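Hypothetical protein (Pseudomonas aeruginosa, PDB 2H9F) probably isomerises methylaconitate, as a member of the PrpF family of isomerases. Local coordinates at residues F25-E28 against C34-P37; R47-P52 against A56-G61; V85-G90 against N107-A112. All blocks are in the same frame, centred on the assembly; numbering follows the deposited sequence.

In the fold
Followed from the N terminus, the three contacts come in series, and none encloses or crosses another. Interaction 1 closes the short loop between strand 20-26 and helix 39-49. Interaction 2 closes the next one, where the chain leaves helix 39-49 and doubles back on the helix end. The two meet through that strand and helix, with Phe25 CZ 4.2 Å from Val48 CG2. Interaction 3 closes a longer loop, bringing helix 106-118 against strand 85-92; its centre lies about 14 Å from that of interaction 1 and about 21 Å from that of interaction 2. Interactions 1 and 3 reach the same strand system, while interaction 2 also faces the second subunit.

Interaction 1 of 3, residues F25-E28 against C34-P37; sequences FRLE and CRVP. With SO4 (sulfate ion), chain H.
Arg35 and Leu27 cover most of this small surface contact, and each uses its side chain on the backbone of the other. Leu27 has CG anti to its own N (chi1 179°), which carries the CD1 branch forward until it rests 3.5 Å from Arg35 O. The same methyl also touches Arg35 CA, and reaches CB at 4.0 Å. In return the Arg35 chain, extended from CG to NE, runs past the turn that follows strand 20-26, its CG 3.6 Å from Leu27 O. The Arg35 guanidinium has Leu27 O near its plane at the edge, but its NE is bonded to Leu30 O, within the loop that the contact closes. Glu28 takes part through its backbone: its carbonyl oxygen accepts a bond from a water 2.9 Å away, and that water is weakly bonded in turn to Arg35 NH2.

The Glu28 side chain turns the other way, toward Arg26. Glu28 OE2 lies 3.6 Å from Arg26 NH1 but well out of the guanidinium plane, over its centre, a salt bridge of charge alone with no N-H aimed at the oxygen. A sulfate, probably from the crystallisation liquor, lies at the edge of that guanidinium and takes weak bonds from NH1, which also bonds Ala119 O. The chemistry implies a contact in which aliphatic carbons rest against backbone, carbonyl oxygens nearest, with no direct hydrogen bond across it and the polar link left to one water; the charges around Arg26, shared by Glu28, Asp29 and the sulfate, lie to one side.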
loop_
_atom_site.group_PDB
_atom_site.type_symbol
_atom_site.label_atom_id
_atom_site.label_comp_id
_atom_site.label_asym_id
_atom_site.label_seq_id
_atom_site.Cartn_x
_atom_site.Cartn_y
_atom_site.Cartn_z
ATOM N N PHE A 25 -5.765 -16.792 8.325
ATOM C CA PHE A 25 -5.251 -18.098 8.661
ATOM C C PHE A 25 -6.295 -18.950 9.353
ATOM O O PHE A 25 -7.003 -18.453 10.207
ATOM C CB PHE A 25 -4.096 -17.943 9.659
ATOM C CG PHE A 25 -2.970 -17.129 9.147
ATOM C CD1 PHE A 25 -2.976 -15.757 9.286
ATOM C CD2 PHE A 25 -1.896 -17.739 8.509
ATOM C CE1 PHE A 25 -1.921 -14.976 8.785
ATOM C CE2 PHE A 25 -0.808 -16.978 8.064
ATOM C CZ PHE A 25 -0.818 -15.596 8.220
ATOM N N ARG A 26 -6.324 -20.244 9.048
ATOM C CA ARG A 26 -6.932 -21.209 9.986
ATOM C C ARG A 26 -6.007 -21.478 11.147
ATOM O O ARG A 26 -4.804 -21.675 10.948
ATOM C CB ARG A 26 -7.199 -22.531 9.323
ATOM C CG ARG A 26 -7.832 -22.421 7.955
ATOM C CD ARG A 26 -8.318 -23.743 7.450
ATOM N NE ARG A 26 -7.260 -24.733 7.376
ATOM C CZ ARG A 26 -7.430 -25.993 7.002
ATOM N NH1 ARG A 26 -8.632 -26.443 6.659
ATOM N NH2 ARG A 26 -6.388 -26.823 7.020
ATOM N N LEU A 27 -6.541 -21.562 12.363
ATOM C CA LEU A 27 -5.692 -21.815 13.528
ATOM C C LEU A 27 -4.791 -23.048 13.353
ATOM O O LEU A 27 -3.601 -22.994 13.626
ATOM C CB LEU A 27 -6.546 -21.956 14.790
ATOM C CG LEU A 27 -5.852 -22.252 16.106
ATOM C CD1 LEU A 27 -4.927 -21.116 16.564
ATOM C CD2 LEU A 27 -6.935 -22.556 17.133
ATOM N N GLU A 28 -5.361 -24.138 12.864
ATOM C CA GLU A 28 -4.633 -25.393 12.660
ATOM C C GLU A 28 -3.485 -25.295 11.653
ATOM O O GLU A 28 -2.583 -26.122 11.675
ATOM C CB GLU A 28 -5.612 -26.492 12.194
ATOM C CG GLU A 28 -6.164 -26.287 10.752
ATOM C CD GLU A 28 -7.407 -27.167 10.409
ATOM O OE1 GLU A 28 -7.172 -28.401 10.308
ATOM O OE2 GLU A 28 -8.574 -26.617 10.234
ATOM N N CYS A 34 2.470 -20.708 17.388
ATOM C CA CYS A 34 1.535 -19.641 17.163
ATOM C C CYS A 34 0.054 -20.043 17.339
ATOM O O CYS A 34 -0.843 -19.254 17.007
ATOM C CB CYS A 34 1.765 -19.104 15.753
ATOM S SG CYS A 34 3.445 -18.542 15.561
ATOM N N ARG A 35 -0.222 -21.245 17.848
ATOM C CA ARG A 35 -1.610 -21.695 17.969
ATOM C C ARG A 35 -2.212 -21.330 19.314
ATOM O O ARG A 35 -3.347 -21.699 19.617
ATOM C CB ARG A 35 -1.713 -23.202 17.760
ATOM C CG ARG A 35 -1.423 -23.656 16.372
ATOM C CD ARG A 35 -1.636 -25.147 16.260
ATOM N NE ARG A 35 -0.899 -25.595 15.111
ATOM C CZ ARG A 35 -0.140 -26.679 15.053
ATOM N NH1 ARG A 35 0.002 -27.510 16.093
ATOM N NH2 ARG A 35 0.512 -26.913 13.919
ATOM N N VAL A 36 -1.435 -20.632 20.127
ATOM C CA VAL A 36 -1.997 -19.929 21.257
ATOM C C VAL A 36 -1.567 -18.472 21.202
ATOM O O VAL A 36 -0.524 -18.148 20.632
ATOM C CB VAL A 36 -1.527 -20.560 22.577
ATOM C CG1 VAL A 36 -2.077 -21.973 22.709
ATOM C CG2 VAL A 36 0.011 -20.541 22.676
ATOM N N PRO A 37 -2.317 -17.594 21.869
ATOM C CA PRO A 37 -1.865 -16.231 21.890
ATOM C C PRO A 37 -0.518 -16.126 22.558
ATOM O O PRO A 37 -0.210 -16.893 23.469
ATOM C CB PRO A 37 -2.928 -15.514 22.707
ATOM C CG PRO A 37 -4.076 -16.427 22.795
ATOM C CD PRO A 37 -3.539 -17.791 22.664
HETATM S S SO4 H . -7.652 -30.078 5.399
HETATM O O1 SO4 H . -8.064 -29.020 4.473
HETATM O O2 SO4 H . -8.282 -29.884 6.710
HETATM O O3 SO4 H . -8.071 -31.365 4.843
HETATM O O4 SO4 H . -6.194 -30.068 5.553
HETATM O O HOH W 1 0.065 -26.920 10.829
#

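Interaction 2 of 3, residues R47-P52 against A56-G61; sequences RVIGSP and AAHIDG
A chi1 of -79° sets His58 CG anti to its carbonyl carbon and beside its N, placing the imidazole against the helix end, while Ile49 holds CG2 anti to its N, over one face of that ring. CG2 comes within 3.4 Å of His58 CE1. At the ring edge His58 NE2 donates to Ser51 OG, 2.7 Å away and tilted 16° from the ring plane. The imidazole is fixed at both nitrogens, since ND1 is bonded to Ala65 N, and Ser51 OG is also bonded to Ser93 O.

Helix 39-49 stops here in a Schellman motif with Gly50 as its C-prime residue, at a positive phi of 103°. Gly50 CA packs 3.8 Å from Gly61 CA, at the end of the type I turn His58-Gly61. Gly61 CA also makes a CA-H...O contact of 3.4 Å with Ile49 O. A water bridges the segments, donating to Gly50 O and accepting from Asp60 N. Asp60 faces the dimer interface: its OD1 forms salt bridges with Arg16 and Arg382 of the second subunit, whose Lys21 bonds His58 O and Gly61 O.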
loop_
_atom_site.group_PDB
_atom_site.type_symbol
_atom_site.label_atom_id
_atom_site.label_comp_id
_atom_site.label_asym_id
_atom_site.label_seq_id
_atom_site.Cartn_x
_atom_site.Cartn_y
_atom_site.Cartn_z
ATOM N N ARG A 47 5.840 -10.199 11.068
ATOM C CA ARG A 47 6.751 -10.529 9.970
ATOM C C ARG A 47 5.979 -10.776 8.663
ATOM O O ARG A 47 6.425 -10.368 7.560
ATOM C CB ARG A 47 7.666 -11.698 10.396
ATOM C CG ARG A 47 8.907 -11.906 9.511
ATOM C CD ARG A 47 10.063 -10.880 9.709
ATOM N NE ARG A 47 10.616 -10.717 8.374
ATOM C CZ ARG A 47 11.840 -11.013 7.939
ATOM N NH1 ARG A 47 12.854 -11.401 8.726
ATOM N NH2 ARG A 47 12.051 -10.837 6.638
ATOM N N VAL A 48 4.800 -11.391 8.772
ATOM C CA VAL A 48 3.967 -11.606 7.547
ATOM C C VAL A 48 3.628 -10.286 6.918
ATOM O O VAL A 48 3.636 -10.125 5.655
ATOM C CB VAL A 48 2.669 -12.402 7.908
ATOM C CG1 VAL A 48 1.595 -12.284 6.856
ATOM C CG2 VAL A 48 3.039 -13.873 8.154
ATOM N N ILE A 49 3.223 -9.356 7.776
ATOM C CA ILE A 49 2.853 -8.001 7.367
ATOM C C ILE A 49 3.997 -7.121 6.865
ATOM O O ILE A 49 3.820 -6.362 5.878
ATOM C CB ILE A 49 2.056 -7.269 8.460
ATOM C CG1 ILE A 49 0.649 -7.895 8.556
ATOM C CG2 ILE A 49 1.936 -5.772 8.169
ATOM C CD1 ILE A 49 -0.139 -7.918 7.232
ATOM N N GLY A 50 5.167 -7.325 7.445
ATOM C CA GLY A 50 6.382 -6.611 7.054
ATOM C C GLY A 50 6.753 -5.512 8.039
ATOM O O GLY A 50 7.424 -4.539 7.656
ATOM N N SER A 51 6.307 -5.686 9.279
ATOM C CA SER A 51 6.524 -4.742 10.364
ATOM C C SER A 51 7.487 -5.335 11.375
ATOM O O SER A 51 7.708 -6.545 11.408
ATOM C CB SER A 51 5.188 -4.443 11.085
ATOM O OG SER A 51 4.284 -3.744 10.257
ATOM N N PRO A 52 8.092 -4.482 12.196
ATOM C CA PRO A 52 8.047 -3.004 12.171
ATOM C C PRO A 52 8.919 -2.470 11.033
ATOM O O PRO A 52 10.016 -2.950 10.858
ATOM C CB PRO A 52 8.639 -2.601 13.514
ATOM C CG PRO A 52 9.528 -3.701 13.873
ATOM C CD PRO A 52 8.935 -4.983 13.288
ATOM N N ALA A 56 8.073 2.716 6.579
ATOM C CA ALA A 56 6.651 2.934 6.515
ATOM C C ALA A 56 6.069 2.620 5.140
ATOM O O ALA A 56 5.184 3.339 4.706
ATOM C CB ALA A 56 6.325 4.425 6.931
ATOM N N ALA A 57 6.516 1.540 4.482
ATOM C CA ALA A 57 6.105 1.226 3.107
ATOM C C ALA A 57 5.690 -0.241 2.907
ATOM O O ALA A 57 5.037 -0.572 1.921
ATOM C CB ALA A 57 7.255 1.584 2.161
ATOM N N HIS A 58 6.043 -1.108 3.857
ATOM C CA HIS A 58 5.707 -2.542 3.793
ATOM C C HIS A 58 6.110 -3.184 2.443
ATOM O O HIS A 58 5.370 -3.987 1.847
ATOM C CB HIS A 58 4.231 -2.754 4.083
ATOM C CG HIS A 58 3.896 -2.704 5.536
ATOM N ND1 HIS A 58 2.616 -2.505 5.991
ATOM C CD2 HIS A 58 4.668 -2.886 6.627
ATOM C CE1 HIS A 58 2.614 -2.570 7.312
ATOM N NE2 HIS A 58 3.852 -2.782 7.721
ATOM N N ILE A 59 7.290 -2.818 1.969
ATOM C CA ILE A 59 7.830 -3.409 0.767
ATOM C C ILE A 59 8.296 -4.828 1.038
ATOM O O ILE A 59 8.380 -5.606 0.135
ATOM C CB ILE A 59 8.927 -2.526 0.142
ATOM C CG1 ILE A 59 8.290 -1.298 -0.547
ATOM C CG2 ILE A 59 9.694 -3.259 -0.892
ATOM C CD1 ILE A 59 7.447 -1.598 -1.788
ATOM N N ASP A 60 8.514 -5.184 2.293
ATOM C CA ASP A 60 8.994 -6.516 2.600
ATOM C C ASP A 60 7.969 -7.329 3.389
ATOM O O ASP A 60 8.309 -8.040 4.306
ATOM C CB ASP A 60 10.289 -6.406 3.375
ATOM C CG ASP A 60 11.163 -7.648 3.263
ATOM O OD1 ASP A 60 10.976 -8.506 2.384
ATOM O OD2 ASP A 60 12.071 -7.780 4.065
ATOM N N GLY A 61 6.709 -7.207 2.992
ATOM C CA GLY A 61 5.670 -8.017 3.561
ATOM C C GLY A 61 4.344 -7.844 2.904
ATOM O O GLY A 61 4.221 -7.263 1.783
HETATM O O HOH W 2 8.390 -4.050 5.083
#

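Interaction 3 of 3, residues V85-G90 against N107-A112; sequences VDYLYG and NLSTGA
Tyr87 makes the close contacts of strand 85-90 with helix 107-112, meeting Leu108, Ser109 and Ala112. Before it, Val85 also directs its CB at the helix, but makes no close contact with 107-112 and packs on Leu121 and on Ile137 of strand 131-139.

At Tyr87 the side chain leaves the strand with CG anti to the backbone N (chi1 158°), which carries the ring off the strand toward the helix. Ala112 CB sits over one face, 3.9 Å from the ring centroid and 14° off the normal, a good CH-pi contact. Further along the ring, Ser109 OG approaches CE2 at 3.6 Å. The phenol oxygen touches Leu108 CB at 3.7 Å. That OH also lies near Ser109 N, at a poor angle for a hydrogen bond; its real partner is Cys105 O, just before the helix segment. Ser109 OG bonds the same carbonyl, so two buried hydroxyls, one from the strand and one from the helix, are satisfied at a single oxygen, and the tyrosine is pinned at its far end as well as covered on a face.

Tyr89, next to point at the helix, likewise makes no close contact with 107-112 and touches Cys105 instead.

Across the helix, Thr110 points away from the strand. Its OG1 donates to Asn107 O at 2.9 Å, on the same face of the carbonyl plane as Thr110 N, and its side chain packs on Arg379 and Ala381 of strand 369-386. Leu108, for its part, reaches Lys71 and Val73. With strands on these different sides, the helix lies within a curled sheet, consistent with the diaminopimelate epimerase-like fold of PrpF proteins, where a beta barrel wraps a central helix.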
loop_
_atom_site.group_PDB
_atom_site.type_symbol
_atom_site.label_atom_id
_atom_site.label_comp_id
_atom_site.label_asym_id
_atom_site.label_seq_id
_atom_site.Cartn_x
_atom_site.Cartn_y
_atom_site.Cartn_z
ATOM N N VAL A 85 -17.658 -20.363 14.044
ATOM C CA VAL A 85 -16.240 -20.032 14.077
ATOM C C VAL A 85 -15.922 -19.012 15.139
ATOM O O VAL A 85 -16.738 -18.149 15.438
ATOM C CB VAL A 85 -15.765 -19.498 12.716
ATOM C CG1 VAL A 85 -15.836 -20.653 11.638
ATOM C CG2 VAL A 85 -16.562 -18.231 12.302
ATOM N N ASP A 86 -14.733 -19.121 15.724
ATOM C CA ASP A 86 -14.153 -18.032 16.490
ATOM C C ASP A 86 -13.282 -17.188 15.573
ATOM O O ASP A 86 -12.493 -17.714 14.794
ATOM C CB ASP A 86 -13.311 -18.548 17.647
ATOM C CG ASP A 86 -14.121 -19.226 18.701
ATOM O OD1 ASP A 86 -15.359 -19.066 18.694
ATOM O OD2 ASP A 86 -13.531 -19.934 19.557
ATOM N N TYR A 87 -13.410 -15.875 15.709
ATOM C CA TYR A 87 -12.801 -14.900 14.835
ATOM C C TYR A 87 -11.974 -13.962 15.668
ATOM O O TYR A 87 -12.469 -13.285 16.552
ATOM C CB TYR A 87 -13.908 -14.175 14.074
ATOM C CG TYR A 87 -13.586 -12.822 13.500
ATOM C CD1 TYR A 87 -12.428 -12.607 12.805
ATOM C CD2 TYR A 87 -14.474 -11.764 13.630
ATOM C CE1 TYR A 87 -12.158 -11.367 12.259
ATOM C CE2 TYR A 87 -14.200 -10.506 13.106
ATOM C CZ TYR A 87 -13.039 -10.313 12.426
ATOM O OH TYR A 87 -12.740 -9.082 11.868
ATOM N N LEU A 88 -10.678 -13.974 15.401
ATOM C CA LEU A 88 -9.707 -13.164 16.113
ATOM C C LEU A 88 -9.005 -12.261 15.113
ATOM O O LEU A 88 -8.548 -12.733 14.082
ATOM C CB LEU A 88 -8.689 -14.088 16.777
ATOM C CG LEU A 88 -8.058 -13.698 18.107
ATOM C CD1 LEU A 88 -9.079 -13.351 19.165
ATOM C CD2 LEU A 88 -7.141 -14.855 18.559
ATOM N N TYR A 89 -8.896 -10.973 15.429
ATOM C CA TYR A 89 -8.338 -9.988 14.527
ATOM C C TYR A 89 -7.172 -9.253 15.215
ATOM O O TYR A 89 -7.272 -8.824 16.377
ATOM C CB TYR A 89 -9.474 -9.081 14.094
ATOM C CG TYR A 89 -9.095 -7.675 13.841
ATOM C CD1 TYR A 89 -8.259 -7.344 12.783
ATOM C CD2 TYR A 89 -9.587 -6.657 14.644
ATOM C CE1 TYR A 89 -7.903 -6.011 12.538
ATOM C CE2 TYR A 89 -9.237 -5.333 14.425
ATOM C CZ TYR A 89 -8.397 -5.013 13.374
ATOM O OH TYR A 89 -8.062 -3.690 13.146
ATOM N N GLY A 90 -6.028 -9.222 14.527
ATOM C CA GLY A 90 -4.814 -8.539 14.972
ATOM C C GLY A 90 -4.491 -7.346 14.088
ATOM O O GLY A 90 -4.318 -7.500 12.886
ATOM N N ASN A 107 -15.273 -4.464 8.934
ATOM C CA ASN A 107 -15.039 -4.701 7.484
ATOM C C ASN A 107 -14.484 -6.098 7.268
ATOM O O ASN A 107 -15.046 -6.836 6.421
ATOM C CB ASN A 107 -14.201 -3.592 6.830
ATOM C CG ASN A 107 -15.048 -2.380 6.515
ATOM O OD1 ASN A 107 -15.711 -2.319 5.469
ATOM N ND2 ASN A 107 -15.112 -1.451 7.447
ATOM N N LEU A 108 -13.475 -6.488 8.086
ATOM C CA LEU A 108 -12.919 -7.836 7.968
ATOM C C LEU A 108 -13.863 -8.939 8.453
ATOM O O LEU A 108 -13.704 -10.079 8.033
ATOM C CB LEU A 108 -11.504 -7.970 8.564
ATOM C CG LEU A 108 -10.350 -7.378 7.733
ATOM C CD1 LEU A 108 -9.037 -7.910 8.249
ATOM C CD2 LEU A 108 -10.428 -7.554 6.181
ATOM N N SER A 109 -14.871 -8.615 9.266
ATOM C CA SER A 109 -15.980 -9.575 9.563
ATOM C C SER A 109 -16.585 -10.192 8.322
ATOM O O SER A 109 -16.888 -11.379 8.289
ATOM C CB SER A 109 -17.102 -8.865 10.326
ATOM O OG SER A 109 -16.568 -8.306 11.506
ATOM N N THR A 110 -16.777 -9.366 7.300
ATOM C CA THR A 110 -17.305 -9.852 6.052
ATOM C C THR A 110 -16.385 -10.969 5.551
ATOM O O THR A 110 -16.870 -12.018 5.189
ATOM C CB THR A 110 -17.413 -8.731 5.015
ATOM O OG1 THR A 110 -17.752 -7.486 5.660
ATOM C CG2 THR A 110 -18.456 -9.073 3.991
ATOM N N GLY A 111 -15.057 -10.745 5.606
ATOM C CA GLY A 111 -14.087 -11.735 5.189
ATOM C C GLY A 111 -14.087 -12.959 6.091
ATOM O O GLY A 111 -13.929 -14.079 5.613
ATOM N N ALA A 112 -14.292 -12.754 7.386
ATOM C CA ALA A 112 -14.411 -13.881 8.326
ATOM C C ALA A 112 -15.535 -14.837 7.907
ATOM O O ALA A 112 -15.360 -16.025 7.970
ATOM C CB ALA A 112 -14.609 -13.414 9.758
#